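Local coordinates for extracellular invertase (Aspergillus kawachii, PDB 5XH8), which probably hydrolyses sucrose and, with high transfructosylation activity, passes fructosyl units to acceptor sugars to build fructooligosaccharides such as 1-kestose, at residues A[12-17]-A[510-515]; A[19-24]-A[361-366]. One frame throughout, in Å; residues are numbered along the deposited sequence.

Interaction 1 (A[12-17]-A[510-515]); sequences PNLSTL and RTTDGI
Two neighbouring threonines, Thr511 and Thr512, offer their hydroxyls to the backbone around Asn13, one as donor and the other as acceptor. Thr511 OG1 donates to Pro12 O at 2.6 Å, arriving from above the carbonyl plane, 38° out of it; Ala508 O, also in hydrogen-bonding reach, competes for the same proton. Thr512 OG1 instead receives the amide of Leu14, with N at 2.9 Å and an almost straight bond of 172°. A chi1 of -51° swings that oxygen beside its own backbone N and directs CG2 to the Asn13 side, where the methyl lies 3.8 Å from Asn13 OD1.

Asn13 OD1 accepts from Ser15 N, closing an Asx turn at the start of the 3-10 turn 14-16, and also, at 2.7 Å, from water 1, which in turn accepts from Asp513 N and so links the two sides. The backbone oxygen, Asn13 O, separately takes both the amide and the hydroxyl of Thr16. Thus a self-braced turn of the N-terminal arm, ahead of the first strand of the propeller, is docked on a loop between strands 497-501 and 520-523 of the C-terminal domain.

Weaker contacts fill in the rest. Asn13 CA directs its hydrogen at Thr511 O, 3.4 Å away, and the Asn13 side chain passes over the same carbonyl oxygen. On the apolar side, Leu14 crosses Ile515 at about a right angle, Leu14 CD1 meeting Ile515 CD1 at 4.1 Å. Trp26, Pro360 and Trp568 also pack against Leu14.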
loop_
_atom_site.group_PDB
_atom_site.type_symbol
_atom_site.label_atom_id
_atom_site.label_comp_id
_atom_site.label_asym_id
_atom_site.label_seq_id
_atom_site.Cartn_x
_atom_site.Cartn_y
_atom_site.Cartn_z
ATOM N N PRO A 12 8.934 -48.711 -14.574
ATOM C CA PRO A 12 9.111 -48.831 -13.142
ATOM C C PRO A 12 8.099 -47.964 -12.404
ATOM O O PRO A 12 7.155 -47.411 -13.013
ATOM C CB PRO A 12 10.513 -48.272 -12.923
ATOM C CG PRO A 12 10.615 -47.174 -13.942
ATOM C CD PRO A 12 9.874 -47.720 -15.148
ATOM N N ASN A 13 8.267 -47.893 -11.085
ATOM C CA ASN A 13 7.737 -46.776 -10.313
ATOM C C ASN A 13 8.536 -45.583 -10.824
ATOM O O ASN A 13 9.742 -45.492 -10.583
ATOM C CB ASN A 13 7.958 -46.969 -8.817
ATOM C CG ASN A 13 7.433 -45.784 -7.972
ATOM O OD1 ASN A 13 7.166 -44.674 -8.461
ATOM N ND2 ASN A 13 7.299 -46.031 -6.694
ATOM N N LEU A 14 7.875 -44.703 -11.574
ATOM C CA LEU A 14 8.598 -43.585 -12.227
ATOM C C LEU A 14 9.340 -42.656 -11.262
ATOM O O LEU A 14 10.338 -42.063 -11.636
ATOM C CB LEU A 14 7.675 -42.779 -13.138
ATOM C CG LEU A 14 7.010 -43.599 -14.243
ATOM C CD1 LEU A 14 6.044 -42.717 -15.003
ATOM C CD2 LEU A 14 8.050 -44.185 -15.173
ATOM N N SER A 15 8.879 -42.559 -10.019
ATOM C CA SER A 15 9.590 -41.766 -9.016
ATOM C C SER A 15 10.943 -42.305 -8.600
ATOM O O SER A 15 11.622 -41.622 -7.875
ATOM C CB SER A 15 8.718 -41.557 -7.786
ATOM O OG SER A 15 7.632 -40.739 -8.175
ATOM N N THR A 16 11.337 -43.505 -9.049
ATOM C CA THR A 16 12.680 -44.030 -8.773
ATOM C C THR A 16 13.690 -43.651 -9.825
ATOM O O THR A 16 14.865 -43.894 -9.623
ATOM C CB THR A 16 12.685 -45.583 -8.648
ATOM O OG1 THR A 16 12.294 -46.197 -9.896
ATOM C CG2 THR A 16 11.733 -46.015 -7.543
ATOM N N LEU A 17 13.254 -43.081 -10.954
ATOM C CA LEU A 17 14.189 -42.760 -12.048
ATOM C C LEU A 17 14.978 -41.471 -11.757
ATOM O O LEU A 17 14.590 -40.711 -10.876
ATOM C CB LEU A 17 13.449 -42.661 -13.383
ATOM C CG LEU A 17 12.843 -43.975 -13.906
ATOM C CD1 LEU A 17 11.877 -43.710 -15.044
ATOM C CD2 LEU A 17 13.941 -44.922 -14.369
ATOM N N ARG A 510 -0.375 -47.544 -12.935
ATOM C CA ARG A 510 -0.433 -48.773 -12.147
ATOM C C ARG A 510 0.806 -48.943 -11.284
ATOM O O ARG A 510 0.760 -49.670 -10.313
ATOM C CB ARG A 510 -0.587 -50.003 -13.085
ATOM C CG ARG A 510 -1.831 -49.944 -13.976
ATOM C CD ARG A 510 -1.834 -50.913 -15.161
ATOM N NE ARG A 510 -2.701 -50.366 -16.212
ATOM C CZ ARG A 510 -2.635 -50.632 -17.522
ATOM N NH1 ARG A 510 -1.748 -51.487 -18.025
ATOM N NH2 ARG A 510 -3.466 -50.009 -18.354
ATOM N N THR A 511 1.922 -48.310 -11.658
ATOM C CA THR A 511 3.191 -48.422 -10.927
ATOM C C THR A 511 3.579 -47.186 -10.132
ATOM O O THR A 511 4.486 -47.238 -9.326
ATOM C CB THR A 511 4.345 -48.677 -11.904
ATOM O OG1 THR A 511 4.548 -47.525 -12.750
ATOM C CG2 THR A 511 4.036 -49.883 -12.773
ATOM N N THR A 512 2.898 -46.069 -10.373
ATOM C CA THR A 512 3.344 -44.765 -9.896
ATOM C C THR A 512 2.155 -43.970 -9.347
ATOM O O THR A 512 1.090 -43.952 -9.959
ATOM C CB THR A 512 4.011 -44.010 -11.065
ATOM O OG1 THR A 512 5.012 -44.853 -11.690
ATOM C CG2 THR A 512 4.648 -42.702 -10.572
ATOM N N ASP A 513 2.348 -43.305 -8.206
ATOM C CA ASP A 513 1.334 -42.414 -7.643
ATOM C C ASP A 513 1.211 -41.104 -8.448
ATOM O O ASP A 513 2.145 -40.689 -9.143
ATOM C CB ASP A 513 1.674 -42.055 -6.188
ATOM C CG ASP A 513 1.681 -43.272 -5.259
ATOM O OD1 ASP A 513 0.818 -44.150 -5.397
ATOM O OD2 ASP A 513 2.563 -43.341 -4.396
ATOM N N GLY A 514 0.057 -40.469 -8.315
ATOM C CA GLY A 514 -0.161 -39.117 -8.793
ATOM C C GLY A 514 -0.421 -39.008 -10.278
ATOM O O GLY A 514 -0.359 -37.907 -10.820
ATOM N N ILE A 515 -0.716 -40.134 -10.930
ATOM C CA ILE A 515 -1.043 -40.156 -12.349
ATOM C C ILE A 515 -2.534 -40.418 -12.439
ATOM O O ILE A 515 -2.997 -41.563 -12.408
ATOM C CB ILE A 515 -0.191 -41.162 -13.145
ATOM C CG1 ILE A 515 1.295 -40.842 -12.907
ATOM C CG2 ILE A 515 -0.542 -41.095 -14.636
ATOM C CD1 ILE A 515 2.275 -41.561 -13.791
HETATM O O HOH W 1 5.136 -43.433 -7.164
#

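Interaction 2 (A[19-24]-A[361-366]); sequences NGSLFE and TNQQNW
Phe23 and Trp366 form a T-shaped pair in which the indole turns its edge to the phenyl face, the ring planes standing 83° apart. The centroids of the Phe23 ring and the Trp366 five-membered ring are 5.3 Å apart, and Trp366 CD1 comes to 3.8 Å from Phe23 CD1. With CG anti to the backbone N (chi1 -176°), the phenyl lies next to its own carbonyl, which allows the same indole edge to serve twice: Trp366 NE1 donates to Phe23 O at 2.9 Å, on a lone pair in the carbonyl plane. Over one indole face, toward its rim, lies the amide of Gln364, held there by a bond from Gln364 NE2 to Trp366 O. Water 2 lies within hydrogen-bonding distance of both Leu22 O and Gln364 OE1, with more acceptors around it than protons to give, while Arg27 makes a cation-pi contact with the indole.

Farther along, side chains run alongside one another. Leu22 and Gln363 point the same way, Leu22 CD1 resting 3.8 Å from Gln363 CB. Asn19 and Asn362 are likewise side by side, but with their amide planes nearly perpendicular; Asn19 OD1 touches Asn362 CB at 3.2 Å.

The backbones meet where the type I turn from Gly20 to Phe23 packs on the C-terminal end of helix 361-364, where Asn365 departs with positive phi. Gly20 N donates to Asn362 O at 3.0 Å, and Leu22 N reaches Gln363 O from well above its carbonyl plane. Carbonyls at the end of a helix lack the amides of a further turn, so the loop supplies donors to them, while the indole N-H returns a donor to the loop.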
loop_
_atom_site.group_PDB
_atom_site.type_symbol
_atom_site.label_atom_id
_atom_site.label_comp_id
_atom_site.label_asym_id
_atom_site.label_seq_id
_atom_site.Cartn_x
_atom_site.Cartn_y
_atom_site.Cartn_z
ATOM N N ASN A 19 16.541 -37.643 -12.142
ATOM C CA ASN A 19 16.007 -36.319 -12.469
ATOM C C ASN A 19 16.192 -36.059 -13.941
ATOM O O ASN A 19 17.258 -36.335 -14.474
ATOM C CB ASN A 19 16.753 -35.239 -11.706
ATOM C CG ASN A 19 16.456 -35.270 -10.229
ATOM O OD1 ASN A 19 15.495 -35.884 -9.783
ATOM N ND2 ASN A 19 17.290 -34.604 -9.458
ATOM N N GLY A 20 15.150 -35.571 -14.604
ATOM C CA GLY A 20 15.261 -35.244 -16.029
ATOM C C GLY A 20 15.100 -36.397 -16.999
ATOM O O GLY A 20 15.007 -36.154 -18.191
ATOM N N SER A 21 15.024 -37.650 -16.507
ATOM C CA SER A 21 15.052 -38.821 -17.378
ATOM C C SER A 21 13.766 -38.951 -18.183
ATOM O O SER A 21 13.786 -39.516 -19.266
ATOM C CB SER A 21 15.334 -40.105 -16.561
ATOM O OG SER A 21 14.275 -40.382 -15.657
ATOM N N LEU A 22 12.660 -38.392 -17.682
ATOM C CA LEU A 22 11.389 -38.405 -18.396
ATOM C C LEU A 22 11.010 -37.047 -19.039
ATOM O O LEU A 22 9.839 -36.792 -19.303
ATOM C CB LEU A 22 10.282 -38.880 -17.472
ATOM C CG LEU A 22 10.436 -40.259 -16.793
ATOM C CD1 LEU A 22 9.247 -40.509 -15.896
ATOM C CD2 LEU A 22 10.558 -41.382 -17.822
ATOM N N PHE A 23 11.993 -36.217 -19.360
ATOM C CA PHE A 23 11.715 -34.893 -19.932
ATOM C C PHE A 23 10.896 -34.973 -21.226
ATOM O O PHE A 23 9.875 -34.292 -21.359
ATOM C CB PHE A 23 13.019 -34.122 -20.160
ATOM C CG PHE A 23 12.812 -32.723 -20.650
ATOM C CD1 PHE A 23 12.483 -31.700 -19.764
ATOM C CD2 PHE A 23 12.947 -32.419 -21.999
ATOM C CE1 PHE A 23 12.281 -30.386 -20.226
ATOM C CE2 PHE A 23 12.734 -31.115 -22.467
ATOM C CZ PHE A 23 12.406 -30.100 -21.566
ATOM N N GLU A 24 11.296 -35.845 -22.152
ATOM C CA GLU A 24 10.600 -35.964 -23.438
ATOM C C GLU A 24 9.383 -36.872 -23.449
ATOM O O GLU A 24 8.596 -36.820 -24.398
ATOM C CB GLU A 24 11.580 -36.385 -24.556
ATOM C CG GLU A 24 12.713 -35.394 -24.839
ATOM C CD GLU A 24 12.262 -34.012 -25.392
ATOM O OE1 GLU A 24 11.062 -33.806 -25.685
ATOM O OE2 GLU A 24 13.121 -33.096 -25.524
ATOM N N THR A 361 7.670 -35.571 -10.769
ATOM C CA THR A 361 7.913 -34.204 -11.225
ATOM C C THR A 361 9.390 -33.979 -11.484
ATOM O O THR A 361 9.755 -33.444 -12.536
ATOM C CB THR A 361 7.296 -33.178 -10.241
ATOM O OG1 THR A 361 5.870 -33.310 -10.331
ATOM C CG2 THR A 361 7.690 -31.721 -10.600
ATOM N N ASN A 362 10.250 -34.467 -10.595
ATOM C CA ASN A 362 11.693 -34.299 -10.805
ATOM C C ASN A 362 12.196 -35.063 -12.016
ATOM O O ASN A 362 13.140 -34.624 -12.658
ATOM C CB ASN A 362 12.492 -34.708 -9.577
ATOM C CG ASN A 362 12.220 -33.810 -8.387
ATOM O OD1 ASN A 362 11.694 -32.706 -8.521
ATOM N ND2 ASN A 362 12.565 -34.288 -7.223
ATOM N N GLN A 363 11.530 -36.170 -12.333
ATOM C CA GLN A 363 11.867 -36.986 -13.504
ATOM C C GLN A 363 11.430 -36.276 -14.780
ATOM O O GLN A 363 12.171 -36.212 -15.762
ATOM C CB GLN A 363 11.186 -38.361 -13.398
ATOM C CG GLN A 363 11.777 -39.256 -12.308
ATOM C CD GLN A 363 11.389 -38.850 -10.895
ATOM O OE1 GLN A 363 10.316 -38.283 -10.642
ATOM N NE2 GLN A 363 12.256 -39.162 -9.958
ATOM N N GLN A 364 10.220 -35.736 -14.767
ATOM C CA GLN A 364 9.719 -35.025 -15.933
ATOM C C GLN A 364 10.470 -33.701 -16.117
ATOM O O GLN A 364 10.824 -33.344 -17.226
ATOM C CB GLN A 364 8.209 -34.813 -15.824
ATOM C CG GLN A 364 7.593 -34.260 -17.089
ATOM C CD GLN A 364 6.100 -34.468 -17.135
ATOM O OE1 GLN A 364 5.606 -35.329 -17.859
ATOM N NE2 GLN A 364 5.366 -33.671 -16.347
ATOM N N ASN A 365 10.737 -32.999 -15.024
ATOM C CA ASN A 365 11.396 -31.707 -15.066
ATOM C C ASN A 365 10.612 -30.634 -15.849
ATOM O O ASN A 365 11.203 -29.659 -16.312
ATOM C CB ASN A 365 12.833 -31.814 -15.594
ATOM C CG ASN A 365 13.665 -30.569 -15.281
ATOM O OD1 ASN A 365 13.468 -29.929 -14.270
ATOM N ND2 ASN A 365 14.561 -30.212 -16.171
ATOM N N TRP A 366 9.299 -30.826 -15.989
ATOM C CA TRP A 366 8.381 -29.774 -16.408
ATOM C C TRP A 366 6.997 -30.156 -15.904
ATOM O O TRP A 366 6.739 -31.318 -15.569
ATOM C CB TRP A 366 8.351 -29.557 -17.929
ATOM C CG TRP A 366 7.924 -30.780 -18.736
ATOM C CD1 TRP A 366 8.740 -31.780 -19.196
ATOM C CD2 TRP A 366 6.589 -31.129 -19.163
ATOM N NE1 TRP A 366 8.005 -32.723 -19.880
ATOM C CE2 TRP A 366 6.684 -32.362 -19.865
ATOM C CE3 TRP A 366 5.337 -30.524 -19.030
ATOM C CZ2 TRP A 366 5.576 -33.001 -20.418
ATOM C CZ3 TRP A 366 4.230 -31.145 -19.615
ATOM C CH2 TRP A 366 4.361 -32.387 -20.285
HETATM O O HOH W 2 7.290 -35.871 -20.208
#

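In the fold
Interactions 1 and 2 use successive parts of one N-terminal arm, and their centres are 12 Å apart on the same side of the chain's centre. Gln363 joins them: its NE2 probably donates to Leu17 O at 2.9 Å, and its CG packs 3.2 Å from Leu14 O. Leu17 CD1 and Leu22 CD2 add an apolar contact of 3.9 Å, and Trp26 touches both Leu14 and Gln364. The arm thereby bridges residues 510-515 of the C-terminal domain and helix 361-364 of the N-terminal family 32 domain. Glycerol is bound nearby, about 9 Å from the side chain of Leu14 and about 8 Å from that of Leu22.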